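Local coordinates for protein Myo-inositol phosphohydrolase (Mitsuokella multacida, PDB 4WU3) that probably hydrolyses phosphate esters of myo-inositol, such as phytate, as a PTP-like phosphatase, and binds inositol-(1,3,4,5)-tetrakisphosphate in the crystal, at residues N205-T210 against L226-S231; E522-T527 against D555-P560. The protein carries 2 engineered substitutions. All blocks are in the same frame, centred on the assembly; numbering follows the deposited sequence.

Contact 1: N205-T210 against L226-S231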
ATOM      1  N   ASN A 205      32.759 -11.357  -2.007  1.00 12.32           N
ATOM      2  CA  ASN A 205      31.727 -12.006  -1.216  1.00 11.82           C
ATOM      3  C   ASN A 205      30.326 -11.580  -1.638  1.00 12.08           C
ATOM      4  O   ASN A 205      30.151 -10.541  -2.269  1.00 11.48           O
ATOM      5  CB  ASN A 205      31.942 -11.662   0.239  1.00 12.91           C
ATOM      6  CG  ASN A 205      33.317 -12.044   0.713  1.00 13.96           C
ATOM      7  OD1 ASN A 205      33.571 -13.210   1.005  1.00 14.98           O
ATOM      8  ND2 ASN A 205      34.220 -11.068   0.783  1.00 13.37           N
ATOM      9  N   TYR A 206      29.330 -12.384  -1.265  1.00 11.46           N
ATOM     10  CA  TYR A 206      27.969 -12.227  -1.752  1.00 10.38           C
ATOM     11  C   TYR A 206      26.949 -12.443  -0.646  1.00 10.60           C
ATOM     12  O   TYR A 206      27.082 -13.362   0.161  1.00 10.02           O
ATOM     13  CB  TYR A 206      27.706 -13.234  -2.868  1.00  9.72           C
ATOM     14  CG  TYR A 206      26.335 -13.139  -3.503  1.00 10.16           C
ATOM     15  CD1 TYR A 206      26.035 -12.111  -4.379  1.00  9.52           C
ATOM     16  CD2 TYR A 206      25.344 -14.098  -3.255  1.00 10.38           C
ATOM     17  CE1 TYR A 206      24.797 -12.008  -4.961  1.00  9.10           C
ATOM     18  CE2 TYR A 206      24.098 -14.010  -3.863  1.00  9.42           C
ATOM     19  CZ  TYR A 206      23.840 -12.955  -4.707  1.00  9.34           C
ATOM     20  OH  TYR A 206      22.626 -12.829  -5.328  1.00 10.15           O
ATOM     21  N   PHE A 207      25.921 -11.603  -0.629  1.00  9.37           N
ATOM     22  CA  PHE A 207      24.800 -11.776   0.284  1.00  9.57           C
ATOM     23  C   PHE A 207      23.508 -11.356  -0.417  1.00  9.52           C
ATOM     24  O   PHE A 207      23.448 -10.300  -1.048  1.00 10.38           O
ATOM     25  CB  PHE A 207      25.010 -10.964   1.554  1.00 10.14           C
ATOM     26  CG  PHE A 207      23.924 -11.140   2.568  1.00 11.72           C
ATOM     27  CD1 PHE A 207      23.858 -12.296   3.329  1.00 11.89           C
ATOM     28  CD2 PHE A 207      22.969 -10.151   2.764  1.00 12.24           C
ATOM     29  CE1 PHE A 207      22.858 -12.475   4.264  1.00 12.33           C
ATOM     30  CE2 PHE A 207      21.966 -10.320   3.707  1.00 13.84           C
ATOM     31  CZ  PHE A 207      21.910 -11.486   4.459  1.00 13.50           C
ATOM     32  N   ARG A 208      22.486 -12.190  -0.314  1.00  9.20           N
ATOM     33  CA  ARG A 208      21.229 -11.963  -1.012  1.00 10.09           C
ATOM     34  C   ARG A 208      20.081 -11.745  -0.045  1.00  9.96           C
ATOM     35  O   ARG A 208      19.934 -12.470   0.932  1.00  9.41           O
ATOM     36  CB  ARG A 208      20.901 -13.167  -1.899  1.00 10.89           C
ATOM     37  CG  ARG A 208      19.579 -13.075  -2.653  1.00 11.08           C
ATOM     38  CD  ARG A 208      19.668 -12.140  -3.843  1.00 11.69           C
ATOM     39  NE  ARG A 208      18.536 -12.279  -4.768  1.00 11.01           N
ATOM     40  CZ  ARG A 208      18.475 -13.164  -5.763  1.00 11.34           C
ATOM     41  NH1 ARG A 208      19.468 -14.009  -5.968  1.00 12.61           N
ATOM     42  NH2 ARG A 208      17.414 -13.206  -6.563  1.00 10.38           N
ATOM     43  N   LEU A 209      19.288 -10.724  -0.330  1.00  9.98           N
ATOM     44  CA  LEU A 209      17.957 -10.571   0.224  1.00 10.45           C
ATOM     45  C   LEU A 209      17.013 -10.479  -0.932  1.00  9.88           C
ATOM     46  O   LEU A 209      17.229  -9.669  -1.820  1.00 11.24           O
ATOM     47  CB  LEU A 209      17.843  -9.271   1.004  1.00 11.15           C
ATOM     48  CG  LEU A 209      18.648  -9.224   2.280  1.00 11.89           C
ATOM     49  CD1 LEU A 209      18.422  -7.880   2.950  1.00 14.00           C
ATOM     50  CD2 LEU A 209      18.234 -10.371   3.178  1.00 11.65           C
ATOM     51  N   THR A 210      15.954 -11.276  -0.924  1.00 10.02           N
ATOM     52  CA  THR A 210      15.024 -11.298  -2.045  1.00  9.31           C
ATOM     53  C   THR A 210      13.883 -10.281  -1.886  1.00  9.39           C
ATOM     54  O   THR A 210      12.742 -10.654  -1.637  1.00  9.80           O
ATOM     55  CB  THR A 210      14.471 -12.715  -2.235  1.00  9.69           C
ATOM     56  OG1 THR A 210      14.008 -13.225  -0.980  1.00  8.54           O
ATOM     57  CG2 THR A 210      15.574 -13.622  -2.757  1.00 10.32           C
ATOM     58  N   LEU A 226      20.577  -8.033   9.622  1.00  8.33           N
ATOM     59  CA  LEU A 226      21.251  -7.706  10.886  1.00  9.46           C
ATOM     60  C   LEU A 226      22.151  -8.826  11.402  1.00  9.78           C
ATOM     61  O   LEU A 226      23.265  -8.583  11.888  1.00  9.42           O
ATOM     62  CB  LEU A 226      20.229  -7.334  11.953  1.00  9.64           C
ATOM     63  CG  LEU A 226      19.585  -5.981  11.689  1.00 10.44           C
ATOM     64  CD1 LEU A 226      18.414  -5.705  12.623  1.00 11.04           C
ATOM     65  CD2 LEU A 226      20.638  -4.892  11.794  1.00 11.18           C
ATOM     66  N   GLU A 227      21.684 -10.055  11.279  1.00 11.23           N
ATOM     67  CA  GLU A 227      22.505 -11.192  11.666  1.00 14.63           C
ATOM     68  C   GLU A 227      23.725 -11.336  10.729  1.00 13.90           C
ATOM     69  O   GLU A 227      24.817 -11.674  11.182  1.00 13.59           O
ATOM     70  CB  GLU A 227      21.671 -12.473  11.728  1.00 16.81           C
ATOM     71  CG  GLU A 227      20.631 -12.455  12.845  1.00 21.65           C
ATOM     72  CD  GLU A 227      21.210 -12.271  14.257  1.00 26.16           C
ATOM     73  OE1 GLU A 227      22.117 -13.053  14.658  1.00 25.11           O
ATOM     74  OE2 GLU A 227      20.720 -11.357  14.985  1.00 23.44           O
ATOM     75  N   PHE A 228      23.558 -11.050   9.440  1.00 12.22           N
ATOM     76  CA  PHE A 228      24.706 -10.948   8.529  1.00 11.03           C
ATOM     77  C   PHE A 228      25.633  -9.797   8.929  1.00 10.80           C
ATOM     78  O   PHE A 228      26.864  -9.928   8.961  1.00 10.92           O
ATOM     79  CB  PHE A 228      24.192 -10.733   7.107  1.00 12.14           C
ATOM     80  CG  PHE A 228      25.195 -10.131   6.157  1.00 12.22           C
ATOM     81  CD1 PHE A 228      26.212 -10.903   5.607  1.00 12.13           C
ATOM     82  CD2 PHE A 228      25.084  -8.803   5.763  1.00 12.39           C
ATOM     83  CE1 PHE A 228      27.117 -10.347   4.711  1.00 12.39           C
ATOM     84  CE2 PHE A 228      25.976  -8.250   4.852  1.00 13.12           C
ATOM     85  CZ  PHE A 228      26.997  -9.023   4.332  1.00 13.02           C
ATOM     86  N   TYR A 229      25.037  -8.653   9.224  1.00 10.52           N
ATOM     87  CA  TYR A 229      25.805  -7.465   9.548  1.00 10.81           C
ATOM     88  C   TYR A 229      26.685  -7.692  10.769  1.00 11.75           C
ATOM     89  O   TYR A 229      27.862  -7.322  10.787  1.00 13.28           O
ATOM     90  CB  TYR A 229      24.865  -6.287   9.792  1.00 10.51           C
ATOM     91  CG  TYR A 229      25.573  -5.004  10.162  1.00 11.13           C
ATOM     92  CD1 TYR A 229      26.086  -4.163   9.181  1.00 11.75           C
ATOM     93  CD2 TYR A 229      25.726  -4.633  11.484  1.00 10.78           C
ATOM     94  CE1 TYR A 229      26.723  -2.984   9.516  1.00 12.39           C
ATOM     95  CE2 TYR A 229      26.373  -3.462  11.826  1.00 11.87           C
ATOM     96  CZ  TYR A 229      26.871  -2.645  10.839  1.00 12.89           C
ATOM     97  OH  TYR A 229      27.505  -1.465  11.174  1.00 16.80           O
ATOM     98  N   LYS A 230      26.103  -8.296  11.796  1.00 12.81           N
ATOM     99  CA  LYS A 230      26.805  -8.524  13.049  1.00 13.84           C
ATOM    100  C   LYS A 230      27.942  -9.534  12.932  1.00 13.55           C
ATOM    101  O   LYS A 230      28.819  -9.581  13.785  1.00 12.62           O
ATOM    102  CB  LYS A 230      25.814  -8.986  14.109  1.00 16.06           C
ATOM    103  CG  LYS A 230      24.870  -7.880  14.551  1.00 18.89           C
ATOM    104  CD  LYS A 230      23.572  -8.434  15.110  1.00 21.46           C
ATOM    105  CE  LYS A 230      23.785  -9.068  16.472  1.00 25.41           C
ATOM    106  NZ  LYS A 230      22.504  -9.595  17.017  1.00 26.09           N
ATOM    107  N   SER A 231      27.933 -10.334  11.874  1.00 13.01           N
ATOM    108  CA  SER A 231      28.961 -11.338  11.701  1.00 15.03           C
ATOM    109  C   SER A 231      30.085 -10.837  10.799  1.00 13.83           C
ATOM    110  O   SER A 231      31.016 -11.581  10.529  1.00 16.02           O
ATOM    111  CB  SER A 231      28.360 -12.617  11.114  1.00 17.02           C
ATOM    112  OG  SER A 231      28.086 -12.444   9.729  1.00 23.04           O
TER
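The backbone oxygen of F228 is gripped twice by one residue: S231 N and S231 OG both reach F228 O from the same face of its plane, the hydroxyl at 2.9 Å. Serine suits this place, since its short side chain can fold back onto the carbonyl of F228 near the end of helix 219-230. The F228 side chain meets strand 205-211 through a single partner, F207. The two rings form a face-to-face stack, with centroids 4.0 Å apart and planes at 9° to each other. They run past one another in opposite senses, which sets each CG over the centre of the other ring, 3.7 Å above its plane. Each CB consequently makes a CH-pi contact, F228 CB lying 3.9 Å from the F207 ring centroid. Both first torsions place CG anti to the backbone N (-177° in F207, 159° in F228), extending the rings into the gap between strand and helix. Phenylalanine fits both positions because a flat, apolar face gives broad contact in a partly exposed site. With an alanine at F207 the stack would be lost, and the F228 ring would probably be left with one face uncovered and more able to turn. Y206 and R208 point to the other side of the strand, where R208 forms a salt bridge with E156 and Y206 hydrogen-bonds D120. On the helix, K230 NZ pairs with E227 OE2 at 3.2 Å, one turn back, and also bonds L317 O. The stack joins an edge strand of a five-stranded mixed sheet to the helix that follows it, the first half of a beta-alpha-beta crossover leading to parallel strand 237-241 of the PTP-like fold.

Contact 2: E522-T527 against D555-P560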
ATOM      1  N   GLU A 522      17.388 -38.578   5.679  1.00 16.02           N
ATOM      2  CA  GLU A 522      16.952 -39.381   6.814  1.00 18.19           C
ATOM      3  C   GLU A 522      16.331 -40.663   6.296  1.00 15.85           C
ATOM      4  O   GLU A 522      16.629 -41.733   6.799  1.00 18.62           O
ATOM      5  CB  GLU A 522      15.972 -38.620   7.720  1.00 19.29           C
ATOM      6  CG  GLU A 522      15.458 -39.440   8.899  1.00 23.28           C
ATOM      7  CD  GLU A 522      14.932 -38.596  10.051  1.00 26.17           C
ATOM      8  OE1 GLU A 522      14.802 -37.361   9.902  1.00 25.22           O
ATOM      9  OE2 GLU A 522      14.647 -39.176  11.123  1.00 31.22           O
ATOM     10  N   PHE A 523      15.488 -40.575   5.278  1.00 14.42           N
ATOM     11  CA  PHE A 523      14.895 -41.787   4.738  1.00 13.54           C
ATOM     12  C   PHE A 523      15.925 -42.721   4.098  1.00 13.50           C
ATOM     13  O   PHE A 523      15.852 -43.936   4.269  1.00 14.22           O
ATOM     14  CB  PHE A 523      13.801 -41.487   3.726  1.00 13.36           C
ATOM     15  CG  PHE A 523      13.178 -42.728   3.138  1.00 12.68           C
ATOM     16  CD1 PHE A 523      12.446 -43.599   3.937  1.00 14.40           C
ATOM     17  CD2 PHE A 523      13.333 -43.032   1.805  1.00 12.24           C
ATOM     18  CE1 PHE A 523      11.881 -44.756   3.409  1.00 13.93           C
ATOM     19  CE2 PHE A 523      12.775 -44.185   1.268  1.00 13.41           C
ATOM     20  CZ  PHE A 523      12.045 -45.050   2.070  1.00 13.70           C
ATOM     21  N   ILE A 524      16.866 -42.176   3.343  1.00 11.59           N
ATOM     22  CA  ILE A 524      17.850 -43.020   2.674  1.00 11.98           C
ATOM     23  C   ILE A 524      18.711 -43.742   3.711  1.00 12.33           C
ATOM     24  O   ILE A 524      18.932 -44.958   3.635  1.00 12.77           O
ATOM     25  CB  ILE A 524      18.709 -42.195   1.709  1.00 12.08           C
ATOM     26  CG1 ILE A 524      17.822 -41.692   0.563  1.00 11.94           C
ATOM     27  CG2 ILE A 524      19.890 -43.009   1.185  1.00 11.04           C
ATOM     28  CD1 ILE A 524      18.468 -40.645  -0.305  1.00 11.81           C
ATOM     29  N   ASN A 525      19.161 -42.998   4.705  1.00 13.48           N
ATOM     30  CA  ASN A 525      19.872 -43.598   5.808  1.00 15.89           C
ATOM     31  C   ASN A 525      19.037 -44.710   6.442  1.00 14.27           C
ATOM     32  O   ASN A 525      19.539 -45.801   6.677  1.00 14.29           O
ATOM     33  CB  ASN A 525      20.262 -42.532   6.827  1.00 18.20           C
ATOM     34  CG  ASN A 525      21.321 -41.590   6.289  1.00 22.69           C
ATOM     35  OD1 ASN A 525      21.975 -41.877   5.282  1.00 25.22           O
ATOM     36  ND2 ASN A 525      21.499 -40.463   6.958  1.00 28.13           N
ATOM     37  N   PHE A 526      17.758 -44.454   6.688  1.00 13.70           N
ATOM     38  CA  PHE A 526      16.893 -45.495   7.235  1.00 12.19           C
ATOM     39  C   PHE A 526      16.939 -46.738   6.360  1.00 12.83           C
ATOM     40  O   PHE A 526      17.062 -47.842   6.877  1.00 13.78           O
ATOM     41  CB  PHE A 526      15.448 -45.008   7.378  1.00 12.36           C
ATOM     42  CG  PHE A 526      14.486 -46.077   7.820  1.00 11.90           C
ATOM     43  CD1 PHE A 526      14.281 -46.327   9.143  1.00 11.66           C
ATOM     44  CD2 PHE A 526      13.787 -46.822   6.910  1.00 10.98           C
ATOM     45  CE1 PHE A 526      13.397 -47.307   9.556  1.00 12.00           C
ATOM     46  CE2 PHE A 526      12.908 -47.805   7.318  1.00 10.79           C
ATOM     47  CZ  PHE A 526      12.715 -48.051   8.645  1.00 10.23           C
ATOM     48  N   THR A 527      16.849 -46.571   5.039  1.00 12.53           N
ATOM     49  CA  THR A 527      16.789 -47.733   4.155  1.00 14.33           C
ATOM     50  C   THR A 527      18.083 -48.527   4.160  1.00 14.27           C
ATOM     51  O   THR A 527      18.072 -49.716   3.889  1.00 15.02           O
ATOM     52  CB  THR A 527      16.479 -47.381   2.677  1.00 14.28           C
ATOM     53  OG1 THR A 527      17.517 -46.545   2.146  1.00 15.49           O
ATOM     54  CG2 THR A 527      15.133 -46.698   2.545  1.00 15.19           C
ATOM     55  N   ASP A 555      10.346 -46.584  -4.469  1.00 11.67           N
ATOM     56  CA  ASP A 555      10.153 -47.378  -5.672  1.00 11.83           C
ATOM     57  C   ASP A 555      11.355 -47.207  -6.610  1.00 13.27           C
ATOM     58  O   ASP A 555      11.960 -48.195  -7.036  1.00 10.72           O
ATOM     59  CB  ASP A 555       8.854 -46.968  -6.366  1.00 12.47           C
ATOM     60  CG  ASP A 555       8.353 -48.007  -7.384  1.00 14.21           C
ATOM     61  OD1 ASP A 555       9.057 -49.011  -7.656  1.00 12.75           O
ATOM     62  OD2 ASP A 555       7.238 -47.806  -7.926  1.00 13.75           O
ATOM     63  N   MET A 556      11.707 -45.956  -6.909  1.00 14.40           N
ATOM     64  CA  MET A 556      12.816 -45.654  -7.815  1.00 16.23           C
ATOM     65  C   MET A 556      14.098 -46.275  -7.314  1.00 16.16           C
ATOM     66  O   MET A 556      14.858 -46.870  -8.087  1.00 19.48           O
ATOM     67  CB  MET A 556      13.077 -44.151  -7.905  1.00 17.44           C
ATOM     68  CG  MET A 556      12.140 -43.381  -8.796  1.00 20.15           C
ATOM     69  SD  MET A 556      12.490 -41.615  -8.685  1.00 22.47           S
ATOM     70  CE  MET A 556      10.818 -40.993  -8.694  1.00 22.28           C
ATOM     71  N   MET A 557      14.366 -46.080  -6.030  1.00 14.52           N
ATOM     72  CA  MET A 557      15.603 -46.562  -5.438  1.00 15.49           C
ATOM     73  C   MET A 557      15.754 -48.061  -5.678  1.00 15.69           C
ATOM     74  O   MET A 557      16.842 -48.534  -5.974  1.00 16.34           O
ATOM     75  CB  MET A 557      15.647 -46.259  -3.931  1.00 16.30           C
ATOM     76  CG  MET A 557      15.899 -44.792  -3.586  1.00 16.53           C
ATOM     77  SD  MET A 557      15.616 -44.391  -1.845  1.00 15.92           S
ATOM     78  CE  MET A 557      17.052 -45.140  -1.079  1.00 19.00           C
ATOM     79  N   LYS A 558      14.656 -48.798  -5.547  1.00 16.60           N
ATOM     80  CA  LYS A 558      14.685 -50.263  -5.607  1.00 18.43           C
ATOM     81  C   LYS A 558      14.587 -50.769  -7.044  1.00 18.55           C
ATOM     82  O   LYS A 558      15.005 -51.876  -7.347  1.00 20.79           O
ATOM     83  CB  LYS A 558      13.524 -50.846  -4.787  1.00 20.38           C
ATOM     84  CG  LYS A 558      13.475 -50.390  -3.333  1.00 21.95           C
ATOM     85  CD  LYS A 558      14.453 -51.160  -2.464  1.00 26.48           C
ATOM     86  CE  LYS A 558      13.985 -52.592  -2.246  1.00 31.59           C
ATOM     87  NZ  LYS A 558      14.897 -53.340  -1.340  1.00 33.47           N
ATOM     88  N   ASN A 559      14.039 -49.941  -7.925  1.00 16.69           N
ATOM     89  CA  ASN A 559      13.814 -50.330  -9.306  1.00 16.90           C
ATOM     90  C   ASN A 559      14.297 -49.247 -10.254  1.00 18.02           C
ATOM     91  O   ASN A 559      13.505 -48.663 -10.989  1.00 18.86           O
ATOM     92  CB  ASN A 559      12.327 -50.590  -9.535  1.00 15.34           C
ATOM     93  CG  ASN A 559      11.811 -51.743  -8.703  1.00 15.48           C
ATOM     94  OD1 ASN A 559      12.013 -52.900  -9.038  1.00 18.08           O
ATOM     95  ND2 ASN A 559      11.160 -51.432  -7.608  1.00 14.36           N
ATOM     96  N   PRO A 560      15.609 -48.974 -10.236  1.00 20.10           N
ATOM     97  CA  PRO A 560      16.176 -47.893 -11.040  1.00 20.12           C
ATOM     98  C   PRO A 560      16.078 -48.150 -12.554  1.00 22.66           C
ATOM     99  O   PRO A 560      16.277 -47.232 -13.352  1.00 28.51           O
ATOM    100  CB  PRO A 560      17.632 -47.824 -10.563  1.00 20.03           C
ATOM    101  CG  PRO A 560      17.915 -49.158  -9.963  1.00 20.55           C
ATOM    102  CD  PRO A 560      16.621 -49.660  -9.413  1.00 19.39           C
TER
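M557 drives its methyl group between I524 and T527 of the facing helix, and this is the tight part of the contact. M557 CE comes within 3.5 Å of T527 OG1, the two side chains meeting tip to tip, and lies 3.9 Å from I524 CG1. The bend at chi3 (74°) turns the methyl away from the line of the chain; an unbranched, flexible methionine is well suited to fill such a buried groove. T527 OG1 is already held, donating to I524 O at 2.6 Å in the carbonyl plane on a lone pair, while T527 CG2 sits 3.5 Å above one face of the F523 ring, toward its rim. Helix 545-558, which carries M557, begins at the phosphate-binding P-loop of the PTP-like fold, where S540 to R546 line the inositol phosphate pocket; helix 517-529 packs against the far end of it. Toward F523 the fit is looser: M557 SD makes an oblique Met-aromatic contact, 4.2 Å from F523 CE2 and 5.4 Å from the ring centroid, and F523 also meets F538. I524 is further covered by Y609 of helix 593-613. N525 and K558, polar residues suited to water, face solvent at the margins of the two helices.

Overall arrangement
Both segments of contact 1 precede those of contact 2 in the chain; contact 1 lies in the first of its two PTP-like units, contact 2 in the second. Their centres are 37 Å apart and the nearest atoms about 26 Å, so they do not touch. The contacts belong to two five-stranded mixed sheets of the same strand order, and helices 219-230 and 517-529 each follow an outermost strand, 205-211 or 503-509. Contact 1 ties such a helix back to its strand, whereas contact 2 ties one forward to the helix after the P-loop. Inositol tetrakisphosphate is seen at residues of both units, H214 in the first and S540 to R546 in the second.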